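PDB 4HQO: sporozoite surface protein 2 from Plasmodium vivax, which probably serves as the adhesive surface receptor for gliding motility of malaria sporozoites, binding outside ligands through its von Willebrand factor A and thrombospondin repeat domains. Local coordinates for residues 6-19 and 203-217. The protein carries 4 engineered substitutions. Sequence-based numbering, arbitrary orientation.
Sequences DEVKYSEEVCNEQV and IAKVCTEVERVANCG. Engineered in segment 6-19: Gln-18 (natural residue Ser).
Arg-212 sits opposite Tyr-10 in a hydrogen-bonded antiparallel pair and sets its CB over one face of the ring, 3.8 Å from the centroid, in a CH-pi contact. With chi1 of Tyr-10 at 58°, CG sits between the backbone N and carbonyl carbon, which swings the ring over the neighbouring strand; Ala-214 CB lies at its edge, near the ring plane. Beyond CB the arginine bends at chi2 (-66°) and heads toward Glu-12. Its guanidinium is turned 66° from the carboxylate, and Glu-12 OE2 stays 4.1 Å from Arg-212 NE, too far apart for a salt bridge; a water accepting from NE and donating to OE2 joins them. Val-210 CG2 covers one guanidinium face, and Val-14 CG2 packs against the same methyl.

Strands 7-15 and 207-215 form the extensible beta-ribbon, a two-stranded link between the von Willebrand factor A domain and the thrombospondin repeat. At the first domain's end the Cys-15 to Cys-207 disulfide staples the strands. Just past it, the Asn-16 amide grips segment 203-217 twice: OD1 accepts from Val-206 N (2.6 Å), while ND2 donates to Ala-204 O (3.1 Å). At the far end, Val-8 CB packs on Cys-216 SG (3.7 Å), itself disulfide-bonded to Cys-245 of the repeat, and the carboxylate of the poorly ordered Asp-6 pairs with Arg-238 in a salt bridge.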
ATOM      1  N   ASP A   6     -25.191   7.708 -21.081  1.00151.12           N
ATOM      2  CA  ASP A   6     -25.528   6.524 -20.302  1.00146.92           C
ATOM      3  C   ASP A   6     -24.271   5.846 -19.769  1.00139.02           C
ATOM      4  O   ASP A   6     -23.183   6.418 -19.815  1.00134.15           O
ATOM      5  CB  ASP A   6     -26.359   5.541 -21.134  1.00153.08           C
ATOM      6  CG  ASP A   6     -25.657   5.111 -22.409  1.00154.78           C
ATOM      7  OD1 ASP A   6     -24.783   5.861 -22.892  1.00158.51           O
ATOM      8  OD2 ASP A   6     -25.984   4.025 -22.932  1.00153.25           O
ATOM      9  N   GLU A   7     -24.423   4.625 -19.268  1.00136.61           N
ATOM     10  CA  GLU A   7     -23.312   3.924 -18.636  1.00126.52           C
ATOM     11  C   GLU A   7     -23.217   2.459 -19.055  1.00121.67           C
ATOM     12  O   GLU A   7     -24.187   1.876 -19.547  1.00119.95           O
ATOM     13  CB  GLU A   7     -23.425   4.024 -17.112  1.00124.78           C
ATOM     14  CG  GLU A   7     -24.707   3.431 -16.548  1.00132.51           C
ATOM     15  CD  GLU A   7     -24.831   3.614 -15.047  1.00134.21           C
ATOM     16  OE1 GLU A   7     -24.009   4.356 -14.465  1.00129.92           O
ATOM     17  OE2 GLU A   7     -25.751   3.017 -14.449  1.00139.30           O
ATOM     18  N   VAL A   8     -22.039   1.875 -18.856  1.00117.06           N
ATOM     19  CA  VAL A   8     -21.818   0.462 -19.150  1.00112.90           C
ATOM     20  C   VAL A   8     -21.465  -0.313 -17.876  1.00105.25           C
ATOM     21  O   VAL A   8     -20.762   0.193 -16.995  1.00 92.11           O
ATOM     22  CB  VAL A   8     -20.733   0.261 -20.242  1.00103.51           C
ATOM     23  CG1 VAL A   8     -19.363   0.696 -19.743  1.00 95.44           C
ATOM     24  CG2 VAL A   8     -20.702  -1.187 -20.714  1.00106.25           C
ATOM     25  N   LYS A   9     -21.981  -1.534 -17.775  1.00111.27           N
ATOM     26  CA  LYS A   9     -21.757  -2.376 -16.607  1.00106.29           C
ATOM     27  C   LYS A   9     -20.949  -3.611 -16.981  1.00 91.23           C
ATOM     28  O   LYS A   9     -21.177  -4.219 -18.031  1.00 94.04           O
ATOM     29  CB  LYS A   9     -23.093  -2.801 -15.988  1.00108.99           C
ATOM     30  CG  LYS A   9     -23.963  -1.647 -15.507  1.00111.71           C
ATOM     31  CD  LYS A   9     -25.342  -2.136 -15.087  1.00119.84           C
ATOM     32  CE  LYS A   9     -26.258  -0.977 -14.713  1.00123.07           C
ATOM     33  NZ  LYS A   9     -27.675  -1.416 -14.546  1.00125.99           N
ATOM     34  N   TYR A  10     -20.013  -3.985 -16.115  1.00 86.76           N
ATOM     35  CA  TYR A  10     -19.182  -5.158 -16.357  1.00 84.94           C
ATOM     36  C   TYR A  10     -18.698  -5.799 -15.058  1.00 85.90           C
ATOM     37  O   TYR A  10     -18.654  -5.157 -14.007  1.00 85.91           O
ATOM     38  CB  TYR A  10     -17.988  -4.804 -17.255  1.00 83.11           C
ATOM     39  CG  TYR A  10     -17.097  -3.711 -16.708  1.00 79.43           C
ATOM     40  CD1 TYR A  10     -17.435  -2.371 -16.860  1.00 94.77           C
ATOM     41  CD2 TYR A  10     -15.913  -4.018 -16.046  1.00 78.45           C
ATOM     42  CE1 TYR A  10     -16.623  -1.365 -16.358  1.00 90.92           C
ATOM     43  CE2 TYR A  10     -15.092  -3.018 -15.541  1.00 74.00           C
ATOM     44  CZ  TYR A  10     -15.455  -1.694 -15.701  1.00 79.63           C
ATOM     45  OH  TYR A  10     -14.649  -0.693 -15.208  1.00 85.11           O
ATOM     46  N   SER A  11     -18.333  -7.073 -15.144  1.00 84.37           N
ATOM     47  CA  SER A  11     -17.831  -7.811 -13.994  1.00 83.84           C
ATOM     48  C   SER A  11     -16.303  -7.769 -13.915  1.00 88.39           C
ATOM     49  O   SER A  11     -15.616  -7.774 -14.939  1.00 91.64           O
ATOM     50  CB  SER A  11     -18.309  -9.262 -14.061  1.00 85.85           C
ATOM     51  OG  SER A  11     -17.746 -10.032 -13.016  1.00 95.39           O
ATOM     52  N   GLU A  12     -15.774  -7.721 -12.696  1.00 79.44           N
ATOM     53  CA  GLU A  12     -14.338  -7.837 -12.488  1.00 81.58           C
ATOM     54  C   GLU A  12     -14.017  -8.337 -11.086  1.00 76.13           C
ATOM     55  O   GLU A  12     -14.765  -8.108 -10.135  1.00 70.87           O
ATOM     56  CB  GLU A  12     -13.611  -6.515 -12.777  1.00 90.86           C
ATOM     57  CG  GLU A  12     -13.521  -5.554 -11.605  1.00 92.63           C
ATOM     58  CD  GLU A  12     -12.723  -4.308 -11.941  1.00 92.13           C
ATOM     59  OE1 GLU A  12     -12.365  -4.134 -13.125  1.00 92.91           O
ATOM     60  OE2 GLU A  12     -12.451  -3.505 -11.023  1.00 92.05           O
ATOM     61  N   GLU A  13     -12.895  -9.032 -10.973  1.00 72.55           N
ATOM     62  CA  GLU A  13     -12.460  -9.582  -9.704  1.00 71.74           C
ATOM     63  C   GLU A  13     -11.565  -8.572  -8.995  1.00 71.30           C
ATOM     64  O   GLU A  13     -10.646  -8.016  -9.593  1.00 75.89           O
ATOM     65  CB  GLU A  13     -11.724 -10.901  -9.942  1.00 82.50           C
ATOM     66  CG  GLU A  13     -11.298 -11.634  -8.687  1.00 92.75           C
ATOM     67  CD  GLU A  13     -10.656 -12.972  -9.000  1.00101.80           C
ATOM     68  OE1 GLU A  13     -11.207 -13.713  -9.847  1.00103.39           O
ATOM     69  OE2 GLU A  13      -9.594 -13.277  -8.410  1.00102.43           O
ATOM     70  N   VAL A  14     -11.850  -8.325  -7.722  1.00 64.37           N
ATOM     71  CA  VAL A  14     -11.120  -7.330  -6.956  1.00 57.81           C
ATOM     72  C   VAL A  14     -10.477  -7.966  -5.733  1.00 55.70           C
ATOM     73  O   VAL A  14     -11.166  -8.508  -4.868  1.00 60.67           O
ATOM     74  CB  VAL A  14     -12.046  -6.176  -6.508  1.00 64.16           C
ATOM     75  CG1 VAL A  14     -11.309  -5.228  -5.568  1.00 65.05           C
ATOM     76  CG2 VAL A  14     -12.571  -5.427  -7.716  1.00 65.95           C
ATOM     77  N   CYS A  15      -9.151  -7.908  -5.672  1.00 52.54           N
ATOM     78  CA  CYS A  15      -8.416  -8.424  -4.530  1.00 44.93           C
ATOM     79  C   CYS A  15      -7.637  -7.295  -3.878  1.00 51.54           C
ATOM     80  O   CYS A  15      -7.518  -6.195  -4.427  1.00 51.86           O
ATOM     81  CB  CYS A  15      -7.448  -9.538  -4.948  1.00 49.95           C
ATOM     82  SG  CYS A  15      -8.187 -10.959  -5.803  1.00 58.53           S
ATOM     83  N   ASN A  16      -7.103  -7.577  -2.700  1.00 41.67           N
ATOM     84  CA  ASN A  16      -6.286  -6.624  -1.980  1.00 46.29           C
ATOM     85  C   ASN A  16      -4.841  -7.103  -1.979  1.00 49.22           C
ATOM     86  O   ASN A  16      -4.185  -7.132  -0.940  1.00 47.62           O
ATOM     87  CB  ASN A  16      -6.799  -6.490  -0.550  1.00 56.29           C
ATOM     88  CG  ASN A  16      -6.768  -7.806   0.203  1.00 53.61           C
ATOM     89  OD1 ASN A  16      -6.644  -8.881  -0.399  1.00 54.41           O
ATOM     90  ND2 ASN A  16      -6.879  -7.733   1.524  1.00 54.47           N
ATOM     91  N   GLU A  17      -4.350  -7.499  -3.150  1.00 43.35           N
ATOM     92  CA  GLU A  17      -3.031  -8.111  -3.238  1.00 44.64           C
ATOM     93  C   GLU A  17      -1.897  -7.088  -3.116  1.00 42.53           C
ATOM     94  O   GLU A  17      -0.780  -7.432  -2.733  1.00 42.52           O
ATOM     95  CB  GLU A  17      -2.894  -8.935  -4.528  1.00 42.31           C
ATOM     96  CG  GLU A  17      -2.683  -8.118  -5.794  1.00 46.44           C
ATOM     97  CD  GLU A  17      -3.967  -7.498  -6.331  1.00 51.31           C
ATOM     98  OE1 GLU A  17      -5.040  -7.706  -5.728  1.00 57.86           O
ATOM     99  OE2 GLU A  17      -3.901  -6.796  -7.364  1.00 55.40           O
ATOM    100  N   GLN A  18      -2.186  -5.832  -3.437  1.00 35.22           N
ATOM    101  CA  GLN A  18      -1.189  -4.778  -3.322  1.00 35.44           C
ATOM    102  C   GLN A  18      -1.044  -4.339  -1.868  1.00 37.53           C
ATOM    103  O   GLN A  18      -2.031  -3.988  -1.218  1.00 38.92           O
ATOM    104  CB  GLN A  18      -1.560  -3.585  -4.204  1.00 33.23           C
ATOM    105  CG  GLN A  18      -1.694  -3.932  -5.671  1.00 37.32           C
ATOM    106  CD  GLN A  18      -1.815  -2.708  -6.558  1.00 49.46           C
ATOM    107  OE1 GLN A  18      -1.841  -1.579  -6.076  1.00 47.92           O
ATOM    108  NE2 GLN A  18      -1.896  -2.928  -7.863  1.00 59.54           N
ATOM    109  N   VAL A  19       0.188  -4.393  -1.364  1.00 33.26           N
ATOM    110  CA  VAL A  19       0.518  -3.930  -0.018  1.00 30.68           C
ATOM    111  C   VAL A  19       1.780  -3.080  -0.092  1.00 34.28           C
ATOM    112  O   VAL A  19       2.798  -3.534  -0.609  1.00 29.19           O
ATOM    113  CB  VAL A  19       0.783  -5.103   0.959  1.00 26.38           C
ATOM    114  CG1 VAL A  19       1.130  -4.575   2.361  1.00 29.05           C
ATOM    115  CG2 VAL A  19      -0.418  -6.041   1.026  1.00 27.07           C
ATOM    116  N   ILE A 203      -2.435  -8.440   6.082  1.00 45.57           N
ATOM    117  CA  ILE A 203      -2.078  -8.547   4.672  1.00 45.21           C
ATOM    118  C   ILE A 203      -2.723  -9.741   3.976  1.00 42.99           C
ATOM    119  O   ILE A 203      -2.462  -9.980   2.797  1.00 47.75           O
ATOM    120  CB  ILE A 203      -0.539  -8.624   4.462  1.00 46.11           C
ATOM    121  CG1 ILE A 203       0.036  -9.886   5.103  1.00 45.91           C
ATOM    122  CG2 ILE A 203       0.152  -7.390   5.006  1.00 43.35           C
ATOM    123  CD1 ILE A 203       1.542 -10.043   4.885  1.00 47.25           C
ATOM    124  N   ALA A 204      -3.551 -10.486   4.707  1.00 38.64           N
ATOM    125  CA  ALA A 204      -4.216 -11.659   4.159  1.00 49.42           C
ATOM    126  C   ALA A 204      -4.997 -11.275   2.912  1.00 62.05           C
ATOM    127  O   ALA A 204      -5.606 -10.206   2.856  1.00 60.51           O
ATOM    128  CB  ALA A 204      -5.133 -12.295   5.196  1.00 46.02           C
ATOM    129  N   LYS A 205      -4.949 -12.142   1.908  1.00 64.98           N
ATOM    130  CA  LYS A 205      -5.535 -11.840   0.613  1.00 62.34           C
ATOM    131  C   LYS A 205      -7.022 -12.115   0.643  1.00 52.04           C
ATOM    132  O   LYS A 205      -7.460 -13.136   1.175  1.00 66.69           O
ATOM    133  CB  LYS A 205      -4.868 -12.662  -0.493  1.00 66.65           C
ATOM    134  CG  LYS A 205      -5.082 -12.091  -1.880  1.00 70.13           C
ATOM    135  CD  LYS A 205      -4.429 -12.943  -2.950  1.00 83.45           C
ATOM    136  CE  LYS A 205      -4.602 -12.302  -4.317  1.00 89.99           C
ATOM    137  NZ  LYS A 205      -4.088 -13.156  -5.423  1.00 93.12           N
ATOM    138  N   VAL A 206      -7.799 -11.190   0.088  1.00 57.65           N
ATOM    139  CA  VAL A 206      -9.254 -11.350  -0.002  1.00 59.82           C
ATOM    140  C   VAL A 206      -9.722 -11.010  -1.412  1.00 48.28           C
ATOM    141  O   VAL A 206      -9.568  -9.880  -1.865  1.00 56.22           O
ATOM    142  CB  VAL A 206      -9.993 -10.429   0.992  1.00 59.56           C
ATOM    143  CG1 VAL A 206     -11.501 -10.580   0.840  1.00 57.32           C
ATOM    144  CG2 VAL A 206      -9.559 -10.713   2.428  1.00 59.03           C
ATOM    145  N   CYS A 207     -10.273 -11.999  -2.111  1.00 51.06           N
ATOM    146  CA  CYS A 207     -10.788 -11.790  -3.462  1.00 53.52           C
ATOM    147  C   CYS A 207     -12.306 -11.859  -3.484  1.00 57.49           C
ATOM    148  O   CYS A 207     -12.898 -12.797  -2.957  1.00 58.44           O
ATOM    149  CB  CYS A 207     -10.218 -12.831  -4.432  1.00 53.53           C
ATOM    150  SG  CYS A 207      -8.436 -12.678  -4.719  1.00 60.07           S
ATOM    151  N   THR A 208     -12.934 -10.858  -4.087  1.00 56.77           N
ATOM    152  CA  THR A 208     -14.376 -10.898  -4.295  1.00 60.44           C
ATOM    153  C   THR A 208     -14.726 -10.547  -5.731  1.00 62.06           C
ATOM    154  O   THR A 208     -13.921  -9.967  -6.455  1.00 61.43           O
ATOM    155  CB  THR A 208     -15.153  -9.966  -3.335  1.00 60.68           C
ATOM    156  OG1 THR A 208     -14.765  -8.608  -3.563  1.00 62.82           O
ATOM    157  CG2 THR A 208     -14.884 -10.328  -1.876  1.00 60.36           C
ATOM    158  N   GLU A 209     -15.931 -10.913  -6.140  1.00 65.91           N
ATOM    159  CA  GLU A 209     -16.406 -10.598  -7.476  1.00 68.08           C
ATOM    160  C   GLU A 209     -17.407  -9.449  -7.393  1.00 84.32           C
ATOM    161  O   GLU A 209     -18.446  -9.571  -6.745  1.00 71.95           O
ATOM    162  CB  GLU A 209     -17.063 -11.830  -8.093  1.00 71.85           C
ATOM    163  CG  GLU A 209     -17.222 -11.765  -9.590  1.00 73.86           C
ATOM    164  CD  GLU A 209     -17.836 -13.032 -10.149  1.00 93.21           C
ATOM    165  OE1 GLU A 209     -18.537 -13.737  -9.391  1.00 94.36           O
ATOM    166  OE2 GLU A 209     -17.612 -13.327 -11.340  1.00101.19           O
ATOM    167  N   VAL A 210     -17.087  -8.333  -8.041  1.00 68.43           N
ATOM    168  CA  VAL A 210     -17.941  -7.152  -8.008  1.00 74.72           C
ATOM    169  C   VAL A 210     -18.396  -6.740  -9.405  1.00 77.28           C
ATOM    170  O   VAL A 210     -17.851  -7.198 -10.409  1.00 72.61           O
ATOM    171  CB  VAL A 210     -17.229  -5.953  -7.364  1.00 76.53           C
ATOM    172  CG1 VAL A 210     -16.579  -6.357  -6.049  1.00 73.73           C
ATOM    173  CG2 VAL A 210     -16.190  -5.392  -8.317  1.00 79.71           C
ATOM    174  N   GLU A 211     -19.401  -5.872  -9.459  1.00 80.03           N
ATOM    175  CA  GLU A 211     -19.867  -5.307 -10.719  1.00 77.97           C
ATOM    176  C   GLU A 211     -19.430  -3.848 -10.822  1.00 84.50           C
ATOM    177  O   GLU A 211     -19.585  -3.079  -9.875  1.00 79.59           O
ATOM    178  CB  GLU A 211     -21.387  -5.415 -10.838  1.00 82.83           C
ATOM    179  CG  GLU A 211     -21.935  -4.812 -12.119  1.00 93.69           C
ATOM    180  CD  GLU A 211     -23.414  -5.081 -12.314  1.00107.04           C
ATOM    181  OE1 GLU A 211     -23.767  -6.204 -12.739  1.00 93.61           O
ATOM    182  OE2 GLU A 211     -24.221  -4.166 -12.050  1.00113.75           O
ATOM    183  N   ARG A 212     -18.875  -3.477 -11.971  1.00 85.66           N
ATOM    184  CA  ARG A 212     -18.360  -2.126 -12.160  1.00 85.07           C
ATOM    185  C   ARG A 212     -19.134  -1.329 -13.208  1.00 95.65           C
ATOM    186  O   ARG A 212     -19.722  -1.888 -14.136  1.00 82.36           O
ATOM    187  CB  ARG A 212     -16.872  -2.164 -12.493  1.00 78.89           C
ATOM    188  CG  ARG A 212     -16.002  -2.475 -11.292  1.00 84.51           C
ATOM    189  CD  ARG A 212     -16.076  -1.343 -10.281  1.00 97.39           C
ATOM    190  NE  ARG A 212     -15.519  -1.709  -8.981  1.00 99.86           N
ATOM    191  CZ  ARG A 212     -16.251  -1.983  -7.904  1.00103.53           C
ATOM    192  NH1 ARG A 212     -17.579  -1.935  -7.966  1.00 97.60           N
ATOM    193  NH2 ARG A 212     -15.654  -2.304  -6.761  1.00104.24           N
ATOM    194  N   VAL A 213     -19.123  -0.011 -13.039  1.00102.64           N
ATOM    195  CA  VAL A 213     -19.892   0.897 -13.877  1.00108.49           C
ATOM    196  C   VAL A 213     -18.985   1.993 -14.431  1.00109.32           C
ATOM    197  O   VAL A 213     -18.099   2.489 -13.734  1.00104.85           O
ATOM    198  CB  VAL A 213     -21.080   1.510 -13.081  1.00106.06           C
ATOM    199  CG1 VAL A 213     -21.339   2.958 -13.479  1.00109.37           C
ATOM    200  CG2 VAL A 213     -22.341   0.661 -13.247  1.00106.70           C
ATOM    201  N   ALA A 214     -19.193   2.346 -15.697  1.00116.51           N
ATOM    202  CA  ALA A 214     -18.446   3.433 -16.321  1.00115.84           C
ATOM    203  C   ALA A 214     -19.359   4.291 -17.193  1.00118.02           C
ATOM    204  O   ALA A 214     -20.255   3.778 -17.862  1.00116.38           O
ATOM    205  CB  ALA A 214     -17.289   2.883 -17.138  1.00111.83           C
ATOM    206  N   ASN A 215     -19.127   5.600 -17.173  1.00121.27           N
ATOM    207  CA  ASN A 215     -19.905   6.533 -17.980  1.00126.88           C
ATOM    208  C   ASN A 215     -19.376   6.577 -19.411  1.00126.92           C
ATOM    209  O   ASN A 215     -18.206   6.888 -19.638  1.00131.13           O
ATOM    210  CB  ASN A 215     -19.868   7.933 -17.357  1.00126.12           C
ATOM    211  CG  ASN A 215     -21.049   8.796 -17.773  1.00130.39           C
ATOM    212  OD1 ASN A 215     -21.730   8.514 -18.760  1.00129.89           O
ATOM    213  ND2 ASN A 215     -21.294   9.859 -17.017  1.00134.52           N
ATOM    214  N   CYS A 216     -20.238   6.260 -20.373  1.00123.18           N
ATOM    215  CA  CYS A 216     -19.831   6.201 -21.775  1.00115.52           C
ATOM    216  C   CYS A 216     -19.890   7.557 -22.477  1.00109.22           C
ATOM    217  O   CYS A 216     -19.349   7.720 -23.571  1.00110.47           O
ATOM    218  CB  CYS A 216     -20.675   5.177 -22.534  1.00 97.24           C
ATOM    219  SG  CYS A 216     -20.339   3.471 -22.070  1.00100.87           S
ATOM    220  N   GLY A 217     -20.545   8.525 -21.846  1.00105.03           N
ATOM    221  CA  GLY A 217     -20.665   9.854 -22.416  1.00100.61           C
ATOM    222  C   GLY A 217     -21.815   9.952 -23.396  1.00 95.83           C
ATOM    223  O   GLY A 217     -22.420   8.941 -23.751  1.00 95.47           O
TER
HETATM  224  O   HOH W   1     -27.020  -3.887 -12.589  1.00 61.52           O
HETATM  225  O   HOH W   2     -15.286 -11.471 -12.788  1.00 72.21           O
HETATM  226  O   HOH W   3     -13.040  -2.165  -8.172  1.00 64.30           O
HETATM  227  O   HOH W   4     -12.811  -7.482  -2.360  1.00 70.04           O
HETATM  228  O   HOH W   5      -2.872  -8.959   0.332  1.00 43.82           O